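Local coordinates for protein translation initiation factor eIF2B subunit beta (Schizosaccharomyces pombe, PDB 5B04) that forms part of the eIF2B complex, which catalyses the exchange of GDP for GTP on the gamma subunit of initiation factor eIF2, at residues P76-S80 and H285-G289; S201-S207 and F226-K232; E221-R225 and M251-L255; I319-P324 and I387-Y392. All blocks are in the same frame, centred on the assembly; numbering follows the deposited sequence.

Interaction 1 (P76-S80 and H285-G289)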
# COMPACT_ATOMS: atom_id res chain seq x y z
N PRO C 76 -16.86 10.74 32.62
CA PRO C 76 -15.56 10.06 32.65
C PRO C 76 -14.87 9.90 31.30
O PRO C 76 -13.66 9.66 31.27
CB PRO C 76 -15.90 8.69 33.25
CG PRO C 76 -17.32 8.47 32.89
CD PRO C 76 -17.96 9.83 32.97
N THR C 77 -15.62 10.01 30.20
CA THR C 77 -15.03 9.81 28.88
C THR C 77 -14.60 11.12 28.22
O THR C 77 -14.18 11.13 27.07
CB THR C 77 -15.99 9.07 27.94
OG1 THR C 77 -17.27 9.72 27.95
CG2 THR C 77 -16.16 7.62 28.39
N GLU C 78 -14.72 12.22 28.96
CA GLU C 78 -14.17 13.49 28.52
C GLU C 78 -12.82 13.71 29.21
O GLU C 78 -12.69 14.54 30.10
CB GLU C 78 -15.13 14.64 28.83
CG GLU C 78 -16.47 14.55 28.11
CD GLU C 78 -16.41 15.07 26.69
OE1 GLU C 78 -17.44 14.97 25.98
OE2 GLU C 78 -15.35 15.58 26.28
N PHE C 79 -11.83 12.94 28.77
CA PHE C 79 -10.54 12.85 29.44
C PHE C 79 -9.77 14.16 29.49
O PHE C 79 -8.84 14.31 30.28
CB PHE C 79 -9.68 11.78 28.75
CG PHE C 79 -10.36 10.46 28.60
CD1 PHE C 79 -11.11 10.17 27.47
CD2 PHE C 79 -10.25 9.49 29.59
CE1 PHE C 79 -11.74 8.95 27.33
CE2 PHE C 79 -10.88 8.27 29.45
CZ PHE C 79 -11.63 8.00 28.32
N SER C 80 -10.16 15.12 28.65
CA SER C 80 -9.52 16.43 28.63
C SER C 80 -9.68 17.14 29.97
O SER C 80 -8.82 17.92 30.37
CB SER C 80 -10.08 17.28 27.50
OG SER C 80 -11.49 17.34 27.56
N HIS C 285 -10.72 12.17 19.54
CA HIS C 285 -11.38 12.72 20.71
C HIS C 285 -10.44 12.66 21.91
O HIS C 285 -10.41 13.57 22.74
CB HIS C 285 -12.67 11.96 21.01
CG HIS C 285 -13.26 12.27 22.35
ND1 HIS C 285 -13.97 13.42 22.61
CD2 HIS C 285 -13.23 11.57 23.51
CE1 HIS C 285 -14.36 13.42 23.87
NE2 HIS C 285 -13.93 12.31 24.44
N ALA C 286 -9.67 11.58 21.99
CA ALA C 286 -8.71 11.40 23.08
C ALA C 286 -7.67 10.34 22.74
O ALA C 286 -7.94 9.43 21.96
CB ALA C 286 -9.44 11.03 24.37
N ILE C 287 -6.49 10.48 23.32
CA ILE C 287 -5.44 9.48 23.19
C ILE C 287 -5.13 8.90 24.56
O ILE C 287 -4.71 9.63 25.46
CB ILE C 287 -4.16 10.06 22.56
CG1 ILE C 287 -4.50 10.83 21.28
CG2 ILE C 287 -3.16 8.95 22.28
CD1 ILE C 287 -3.32 11.57 20.69
N LEU C 288 -5.33 7.60 24.72
CA LEU C 288 -5.20 6.97 26.03
C LEU C 288 -3.75 6.62 26.38
O LEU C 288 -2.83 6.95 25.63
CB LEU C 288 -6.06 5.71 26.09
CG LEU C 288 -7.55 5.96 25.86
CD1 LEU C 288 -8.34 4.68 26.04
CD2 LEU C 288 -8.07 7.05 26.80
N GLY C 289 -3.58 5.96 27.52
CA GLY C 289 -2.26 5.68 28.06
C GLY C 289 -1.39 4.77 27.21
O GLY C 289 -0.18 4.97 27.12
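The ring of Phe79 has Leu288 CD2 almost centred on one face, a CH-pi contact with the methyl 4.0 Å from the ring centroid and 11° off the normal. Against the opposite face, displaced toward the rim, lie Pro76 O and Thr77 CA, so the loop before helix 79-102 folds back onto its own phenylalanine. Ala286 CB comes obliquely to Phe79 CD1, 3.6 Å away. The imidazole of His285 works by its edge: NE2 donates to Thr77 O at 2.9 Å, nearly straight (166°) and with the acceptor in the ring plane. Beside that bond, Glu78 OE2 reaches His285 CE1 at 3.4 Å, its carboxylate turned steeply to the ring. With CG trans to the backbone N (chi1 168°), the imidazole is placed with NE2 at Thr77 O, and Tyr361 of strand 354-364 stacks on its ring. A leucine in place of His285 would probably leave the buried carbonyl of Thr77 without this donor and upset the stack with Tyr361. Glu78 OE1, meanwhile, is held by the backbone N of Gly33. His285 and Ala286 both face Val294, forming a classic beta bulge in the small antiparallel sheet, where strand 286-287 pairs with strand 293-296 and meets the start of helix 79-102.

Interaction 2 (S201-S207 and F226-K232)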
# COMPACT_ATOMS: atom_id res chain seq x y z
N SER C 201 1.98 21.19 8.18
CA SER C 201 1.34 20.59 7.02
C SER C 201 2.22 20.65 5.78
O SER C 201 2.06 19.86 4.85
CB SER C 201 0.00 21.28 6.73
OG SER C 201 0.19 22.65 6.45
N MET C 202 3.17 21.59 5.77
CA MET C 202 4.06 21.77 4.64
C MET C 202 5.11 20.65 4.55
O MET C 202 5.90 20.61 3.62
CB MET C 202 4.75 23.13 4.71
CG MET C 202 3.81 24.31 4.54
SD MET C 202 2.98 24.31 2.94
CE MET C 202 2.17 25.91 2.98
N ASP C 203 5.10 19.76 5.53
CA ASP C 203 6.04 18.65 5.56
C ASP C 203 5.38 17.32 5.22
O ASP C 203 6.05 16.30 5.07
CB ASP C 203 6.72 18.55 6.93
CG ASP C 203 7.59 19.76 7.24
OD1 ASP C 203 8.05 20.42 6.28
OD2 ASP C 203 7.81 20.04 8.43
N HIS C 204 4.05 17.32 5.12
CA HIS C 204 3.31 16.09 4.90
C HIS C 204 2.22 16.23 3.84
O HIS C 204 1.76 15.23 3.28
CB HIS C 204 2.70 15.61 6.23
CG HIS C 204 3.70 15.44 7.32
ND1 HIS C 204 4.66 14.45 7.31
CD2 HIS C 204 3.91 16.15 8.46
CE1 HIS C 204 5.41 14.55 8.39
NE2 HIS C 204 4.98 15.57 9.11
N LEU C 205 1.80 17.46 3.57
CA LEU C 205 0.86 17.72 2.50
C LEU C 205 1.57 18.34 1.30
O LEU C 205 2.16 19.41 1.40
CB LEU C 205 -0.26 18.65 2.97
CG LEU C 205 -1.30 18.05 3.91
CD1 LEU C 205 -2.43 19.03 4.15
CD2 LEU C 205 -1.83 16.74 3.36
N HIS C 206 1.51 17.65 0.17
CA HIS C 206 2.13 18.14 -1.06
C HIS C 206 1.12 18.17 -2.20
O HIS C 206 0.01 17.66 -2.08
CB HIS C 206 3.34 17.29 -1.43
CG HIS C 206 4.48 17.40 -0.46
ND1 HIS C 206 5.57 18.21 -0.68
CD2 HIS C 206 4.68 16.82 0.75
CE1 HIS C 206 6.40 18.11 0.34
NE2 HIS C 206 5.89 17.28 1.22
N SER C 207 1.52 18.77 -3.32
CA SER C 207 0.62 18.97 -4.45
C SER C 207 0.22 17.65 -5.11
O SER C 207 1.02 16.71 -5.18
CB SER C 207 1.27 19.89 -5.48
OG SER C 207 1.53 21.17 -4.93
N PHE C 226 -4.10 25.25 5.74
CA PHE C 226 -2.82 25.95 5.84
C PHE C 226 -1.90 25.56 4.70
O PHE C 226 -1.15 26.39 4.18
CB PHE C 226 -2.14 25.67 7.19
CG PHE C 226 -0.89 26.47 7.41
CD1 PHE C 226 0.34 26.01 6.97
CD2 PHE C 226 -0.94 27.70 8.05
CE1 PHE C 226 1.49 26.74 7.16
CE2 PHE C 226 0.21 28.44 8.26
CZ PHE C 226 1.43 27.96 7.81
N ALA C 227 -1.96 24.29 4.30
CA ALA C 227 -1.17 23.82 3.17
C ALA C 227 -1.86 24.18 1.86
O ALA C 227 -1.24 24.21 0.80
CB ALA C 227 -0.96 22.31 3.26
N ALA C 228 -3.16 24.47 1.95
CA ALA C 228 -3.98 24.71 0.77
C ALA C 228 -3.73 26.07 0.13
O ALA C 228 -4.00 26.26 -1.06
CB ALA C 228 -5.45 24.58 1.14
N LYS C 229 -3.22 27.02 0.91
CA LYS C 229 -2.97 28.37 0.41
C LYS C 229 -1.91 28.37 -0.69
O LYS C 229 -2.02 29.10 -1.67
CB LYS C 229 -2.54 29.30 1.54
CG LYS C 229 -3.62 29.62 2.56
CD LYS C 229 -3.02 30.16 3.85
CE LYS C 229 -1.58 29.70 4.03
NZ LYS C 229 -1.03 30.06 5.37
N LYS C 230 -0.88 27.55 -0.51
CA LYS C 230 0.23 27.51 -1.44
C LYS C 230 0.22 26.26 -2.32
O LYS C 230 0.76 26.27 -3.43
CB LYS C 230 1.56 27.60 -0.69
CG LYS C 230 1.78 28.93 0.02
CD LYS C 230 3.08 28.93 0.82
CE LYS C 230 3.31 30.28 1.49
NZ LYS C 230 4.54 30.28 2.33
N ARG C 231 -0.41 25.20 -1.83
CA ARG C 231 -0.42 23.93 -2.55
C ARG C 231 -1.83 23.43 -2.81
O ARG C 231 -2.68 23.41 -1.92
CB ARG C 231 0.37 22.88 -1.76
CG ARG C 231 1.80 23.29 -1.47
CD ARG C 231 2.52 22.25 -0.64
NE ARG C 231 3.86 22.69 -0.28
CZ ARG C 231 4.69 22.02 0.51
NH1 ARG C 231 4.31 20.85 1.03
NH2 ARG C 231 5.89 22.50 0.79
N LYS C 232 -2.08 23.01 -4.05
CA LYS C 232 -3.38 22.49 -4.44
C LYS C 232 -3.37 20.97 -4.50
O LYS C 232 -2.64 20.37 -5.29
CB LYS C 232 -3.82 23.08 -5.78
CG LYS C 232 -3.77 24.60 -5.82
CD LYS C 232 -5.04 25.18 -6.43
CE LYS C 232 -5.47 26.44 -5.70
NZ LYS C 232 -6.69 27.05 -6.31
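Arg231 reaches from the end of the 226-232 segment across the 201-207 loop, and nearly every atom of its side chain meets that loop. CB lies 3.8 Å from Ser207 OG, and CG passes the same hydroxyl. Running straight from CG to NE, the chain brings CD to 3.5 Å from Leu205 O. At NE the sulfur of Met202 appears, and SD sits 3.7 Å above the centre of the guanidinium. On the other side the guanidinium stacks on His206, planes 27° apart, with NH1 over the imidazole face, offset toward its rim. The two segments bracket a beta-alpha-beta crossover of the Rossmann-like sheet: one leads into strand 210-214, while the other leaves helix 218-228 for the neighbouring parallel strand 234-238. At the tip, NH1 donates in the guanidinium plane to Leu205 O at 2.6 Å, and to Met202 O at 3.0 Å from above that carbonyl's plane, both bonds bent; NH2 adds a weak bond to Met202 O. Nearer the helix, Ala227 CB packs 3.7 Å from Leu205 CD1, and Met202, bent at chi2 (-61°), carries CE to Lys230 CD. Lys118 of the delta subunit packs against His206, Ser207 and Arg231.

Interaction 3 (E221-R225 and M251-L255)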
# COMPACT_ATOMS: atom_id res chain seq x y z
N GLU C 221 -8.91 20.33 9.80
CA GLU C 221 -9.34 21.34 8.84
C GLU C 221 -8.31 22.46 8.73
O GLU C 221 -7.98 22.90 7.63
CB GLU C 221 -10.70 21.91 9.23
CG GLU C 221 -11.25 22.93 8.25
CD GLU C 221 -12.60 23.47 8.65
OE1 GLU C 221 -13.24 22.86 9.54
OE2 GLU C 221 -13.04 24.49 8.08
N ALA C 222 -7.79 22.90 9.87
CA ALA C 222 -6.75 23.93 9.89
C ALA C 222 -5.49 23.42 9.20
O ALA C 222 -4.86 24.14 8.42
CB ALA C 222 -6.44 24.35 11.32
N PHE C 223 -5.13 22.18 9.50
CA PHE C 223 -3.98 21.51 8.92
C PHE C 223 -4.06 21.51 7.39
O PHE C 223 -3.08 21.84 6.71
CB PHE C 223 -3.90 20.07 9.45
CG PHE C 223 -2.59 19.38 9.20
CD1 PHE C 223 -1.51 19.60 10.03
CD2 PHE C 223 -2.45 18.49 8.14
CE1 PHE C 223 -0.30 18.96 9.82
CE2 PHE C 223 -1.24 17.85 7.92
CZ PHE C 223 -0.17 18.08 8.76
N LEU C 224 -5.23 21.17 6.86
CA LEU C 224 -5.43 21.10 5.42
C LEU C 224 -5.40 22.47 4.76
O LEU C 224 -4.74 22.67 3.75
CB LEU C 224 -6.77 20.41 5.11
CG LEU C 224 -6.91 18.95 5.53
CD1 LEU C 224 -8.32 18.45 5.26
CD2 LEU C 224 -5.89 18.08 4.81
N ARG C 225 -6.12 23.43 5.35
CA ARG C 225 -6.27 24.75 4.75
C ARG C 225 -4.97 25.56 4.79
O ARG C 225 -4.77 26.45 3.97
CB ARG C 225 -7.39 25.52 5.46
CG ARG C 225 -8.75 24.87 5.32
CD ARG C 225 -9.80 25.57 6.18
NE ARG C 225 -10.13 26.90 5.67
CZ ARG C 225 -11.05 27.69 6.21
NH1 ARG C 225 -11.74 27.29 7.27
NH2 ARG C 225 -11.30 28.88 5.68
N MET C 251 -17.68 21.06 6.89
CA MET C 251 -16.24 21.21 6.74
C MET C 251 -15.80 20.97 5.30
O MET C 251 -14.90 21.64 4.79
CB MET C 251 -15.50 20.25 7.67
CG MET C 251 -13.99 20.32 7.55
SD MET C 251 -13.18 18.84 8.18
CE MET C 251 -13.86 17.60 7.09
N ALA C 252 -16.45 20.01 4.65
CA ALA C 252 -16.13 19.66 3.27
C ALA C 252 -16.39 20.84 2.34
O ALA C 252 -15.65 21.06 1.39
CB ALA C 252 -16.94 18.45 2.83
N LYS C 253 -17.45 21.59 2.63
CA LYS C 253 -17.79 22.76 1.83
C LYS C 253 -16.70 23.82 1.96
O LYS C 253 -16.32 24.46 0.98
CB LYS C 253 -19.14 23.34 2.26
CG LYS C 253 -19.65 24.45 1.36
CD LYS C 253 -20.98 25.01 1.85
CE LYS C 253 -20.80 25.84 3.11
NZ LYS C 253 -20.08 27.12 2.84
N ARG C 254 -16.20 24.01 3.18
CA ARG C 254 -15.17 25.00 3.45
C ARG C 254 -13.83 24.59 2.84
O ARG C 254 -13.05 25.44 2.40
CB ARG C 254 -15.02 25.24 4.95
CG ARG C 254 -16.27 25.80 5.61
CD ARG C 254 -15.98 26.33 7.00
NE ARG C 254 -15.54 25.28 7.92
CZ ARG C 254 -16.37 24.50 8.60
NH1 ARG C 254 -17.69 24.64 8.47
NH2 ARG C 254 -15.89 23.57 9.42
N LEU C 255 -13.55 23.29 2.83
CA LEU C 255 -12.34 22.78 2.19
C LEU C 255 -12.38 23.06 0.70
O LEU C 255 -11.37 23.42 0.10
CB LEU C 255 -12.19 21.28 2.45
CG LEU C 255 -11.76 20.86 3.86
CD1 LEU C 255 -11.72 19.35 3.99
CD2 LEU C 255 -10.41 21.46 4.20
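Glu221 and Arg254 meet at about a right angle across two neighbouring helices, with their flat ends almost coplanar (26° between carboxylate and guanidinium). The grip is side-on: Arg254 NE donates to Glu221 OE2 at 2.6 Å and Arg254 NH2 to Glu221 OE1 at 2.7 Å, each on the syn side of its oxygen and close to straight. Glu221 spans the gap because its chain is extended, CG lying trans to the backbone N (chi1 -177°). Arg225, one turn further along the same helix, bends at chi3 and brings NH1 to Glu221 OE2 in a weak salt bridge at 3.2 Å, so the one carboxylate serves two arginines. An alanine at Glu221 would probably leave both guanidinium groups without their shared counter-charge and set that of Arg254 free to turn. Met251 slides past Glu221 in the opposite direction, its CG 3.3 Å from Glu221 OE1. Below this polar layer, Leu224 and Leu255 cross at a slant, CD1 to CD1 at 3.7 Å, while Leu255 CD2 also touches Arg225 CG. The segments run nearly parallel, their axes 11.0 Å apart and 14° from each other, as expected of successive helices on one face of a Rossmann-like sheet. Beneath them runs strand 234-238, where Val235 receives Leu224 and Leu255, and Val237 receives Met251 and Leu255; Ala252 turns to Thr262 and Val264 of strand 261-265.

Interaction 4 (I319-P324 and I387-Y392). With PO4 (phosphate ion), chain M.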
# COMPACT_ATOMS: atom_id res chain seq x y z
N ILE C 319 -1.79 18.05 22.60
CA ILE C 319 -1.29 17.18 23.66
C ILE C 319 -2.23 17.12 24.87
O ILE C 319 -2.06 16.28 25.74
CB ILE C 319 0.11 17.63 24.14
CG1 ILE C 319 0.27 19.15 24.03
CG2 ILE C 319 1.19 16.94 23.33
CD1 ILE C 319 -0.48 19.96 25.08
N TYR C 320 -3.21 18.01 24.91
CA TYR C 320 -4.15 18.05 26.02
C TYR C 320 -5.15 16.90 25.94
O TYR C 320 -5.87 16.62 26.90
CB TYR C 320 -4.89 19.39 26.07
CG TYR C 320 -5.93 19.58 24.99
CD1 TYR C 320 -5.56 19.99 23.71
CD2 TYR C 320 -7.27 19.37 25.25
CE1 TYR C 320 -6.51 20.17 22.72
CE2 TYR C 320 -8.23 19.55 24.27
CZ TYR C 320 -7.84 19.95 23.01
OH TYR C 320 -8.80 20.13 22.03
N LYS C 321 -5.20 16.24 24.79
CA LYS C 321 -6.07 15.08 24.61
C LYS C 321 -5.35 13.79 24.99
O LYS C 321 -5.89 12.69 24.82
CB LYS C 321 -6.56 14.99 23.16
CG LYS C 321 -7.38 16.19 22.69
CD LYS C 321 -7.88 15.98 21.27
CE LYS C 321 -8.57 17.21 20.73
NZ LYS C 321 -8.99 17.03 19.32
N LEU C 322 -4.13 13.92 25.50
CA LEU C 322 -3.34 12.76 25.90
C LEU C 322 -3.59 12.41 27.36
O LEU C 322 -3.10 13.09 28.26
CB LEU C 322 -1.85 13.03 25.65
CG LEU C 322 -0.89 11.85 25.82
CD1 LEU C 322 -1.32 10.67 24.98
CD2 LEU C 322 0.53 12.28 25.46
N SER C 323 -4.35 11.35 27.59
CA SER C 323 -4.71 10.93 28.94
C SER C 323 -3.95 9.67 29.34
O SER C 323 -3.74 8.78 28.52
CB SER C 323 -6.22 10.69 29.03
OG SER C 323 -6.60 10.34 30.35
N PRO C 324 -3.53 9.60 30.61
CA PRO C 324 -2.73 8.46 31.10
C PRO C 324 -3.55 7.21 31.42
O PRO C 324 -2.96 6.15 31.63
CB PRO C 324 -2.09 9.02 32.37
CG PRO C 324 -3.06 10.03 32.86
CD PRO C 324 -3.66 10.65 31.63
N ILE C 387 6.27 11.57 26.66
CA ILE C 387 5.53 12.83 26.64
C ILE C 387 4.63 12.96 27.87
O ILE C 387 4.54 14.02 28.47
CB ILE C 387 4.69 12.98 25.36
CG1 ILE C 387 5.60 13.06 24.13
CG2 ILE C 387 3.81 14.21 25.43
CD1 ILE C 387 4.87 13.34 22.84
N MET C 388 3.97 11.86 28.23
CA MET C 388 3.12 11.84 29.42
C MET C 388 3.94 12.02 30.69
O MET C 388 3.53 12.72 31.62
CB MET C 388 2.32 10.55 29.50
CG MET C 388 1.13 10.49 28.55
SD MET C 388 -0.01 9.16 28.96
CE MET C 388 1.08 7.74 28.90
N ASN C 389 5.11 11.38 30.73
CA ASN C 389 6.00 11.48 31.88
C ASN C 389 6.50 12.90 32.11
O ASN C 389 6.88 13.26 33.22
CB ASN C 389 7.20 10.53 31.70
CG ASN C 389 6.82 9.07 31.87
OD1 ASN C 389 5.65 8.73 31.98
ND2 ASN C 389 7.83 8.20 31.90
N ASP C 390 6.49 13.71 31.05
CA ASP C 390 7.00 15.07 31.12
C ASP C 390 5.91 16.09 31.45
O ASP C 390 6.20 17.22 31.84
CB ASP C 390 7.67 15.46 29.81
CG ASP C 390 9.00 14.75 29.60
OD1 ASP C 390 9.17 13.63 30.14
OD2 ASP C 390 9.87 15.31 28.90
N THR C 391 4.65 15.69 31.30
CA THR C 391 3.54 16.62 31.49
C THR C 391 2.69 16.29 32.72
O THR C 391 1.99 17.16 33.25
CB THR C 391 2.62 16.67 30.26
OG1 THR C 391 2.22 15.33 29.91
CG2 THR C 391 3.35 17.29 29.07
N TYR C 392 2.73 15.04 33.17
CA TYR C 392 1.95 14.61 34.32
C TYR C 392 2.83 13.99 35.41
O TYR C 392 3.83 13.34 35.12
CB TYR C 392 0.88 13.60 33.91
CG TYR C 392 -0.05 14.06 32.82
CD1 TYR C 392 -0.53 15.37 32.78
CD2 TYR C 392 -0.45 13.19 31.82
CE1 TYR C 392 -1.38 15.79 31.77
CE2 TYR C 392 -1.30 13.60 30.81
CZ TYR C 392 -1.76 14.90 30.79
OH TYR C 392 -2.61 15.30 29.79
P PO4 M . -10.79 18.56 16.97
O1 PO4 M . -10.07 18.98 18.23
O2 PO4 M . -11.34 17.17 17.16
O3 PO4 M . -9.82 18.57 15.81
O4 PO4 M . -11.92 19.53 16.69
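Ile319 opens the contact with its CG2 branch, 4.3 Å from CG2 of Ile387 on helix 384-391. Tyr320 turns away from that helix toward Pro34, Phe35 and Ala38 of helix 34-51. Lys321 points away too, its chain fully extended, and NZ hydrogen-bonds to O1 of a phosphate ion, probably carried over from the crystallisation liquor; the modelled distance is too short to be read closely. Ser217 OG, Lys218 N and Thr219 OG1 also bind this ion at the start of helix 218-228, and the same NZ donates to Thr284 O. Leu322 carries the apolar centre: with CG trans to the backbone N (chi1 -171°) it sends CD2 toward the helix, 3.8 Å from Ile387 CG2 and 3.6 Å from Met388 CG, crossing both side chains at about a right angle. Its carbonyl is taken by Tyr392, whose OH donates to Leu322 O at 2.7 Å, the oxygen lying at the edge of the phenol and in its plane. Thr391 OG1 sits over the centre of one face of that ring and bonds to Ile387 O, while Tyr392 N donates to Met388 O. Ser323 turns its side chain toward Phe79 and Asn83. Pro324 ends the segment, with CA 3.5 Å from Met388 SD and CD 3.9 Å from Tyr392 CE2. The loop after strand 313-316 is thus held between helices 384-391 and 79-102. Helix 79-102 gives Asn83 to Tyr320 O of the loop and Arg90 to Asn389 O of helix 384-391, and strand 286-287 pairs with the loop backbone at Lys321 and Ser323.

Interactions 1 and 4 adjoin, their centres 11 Å apart: Ile287 N lies 2.7 Å from Lys321 O and Ile287 O 2.8 Å from Ser323 N, probable hydrogen bonds that join strand 286-287 to the 319-324 loop. Interactions 2 and 3, with centres 12 Å apart, share helix 218-228 and touch where Leu205 CD1 meets Leu224 CD2 at 3.6 Å. Between the two pairs there is no direct touch; interactions 3 and 4 come within about 10 Å at their nearest atoms. In this crystal a phosphate, probably from the crystallisation liquor, lies between them, bound by Lys321 of interaction 4 and by residues at the start of helix 218-228, which carries 221-225 and begins the 226-232 segment.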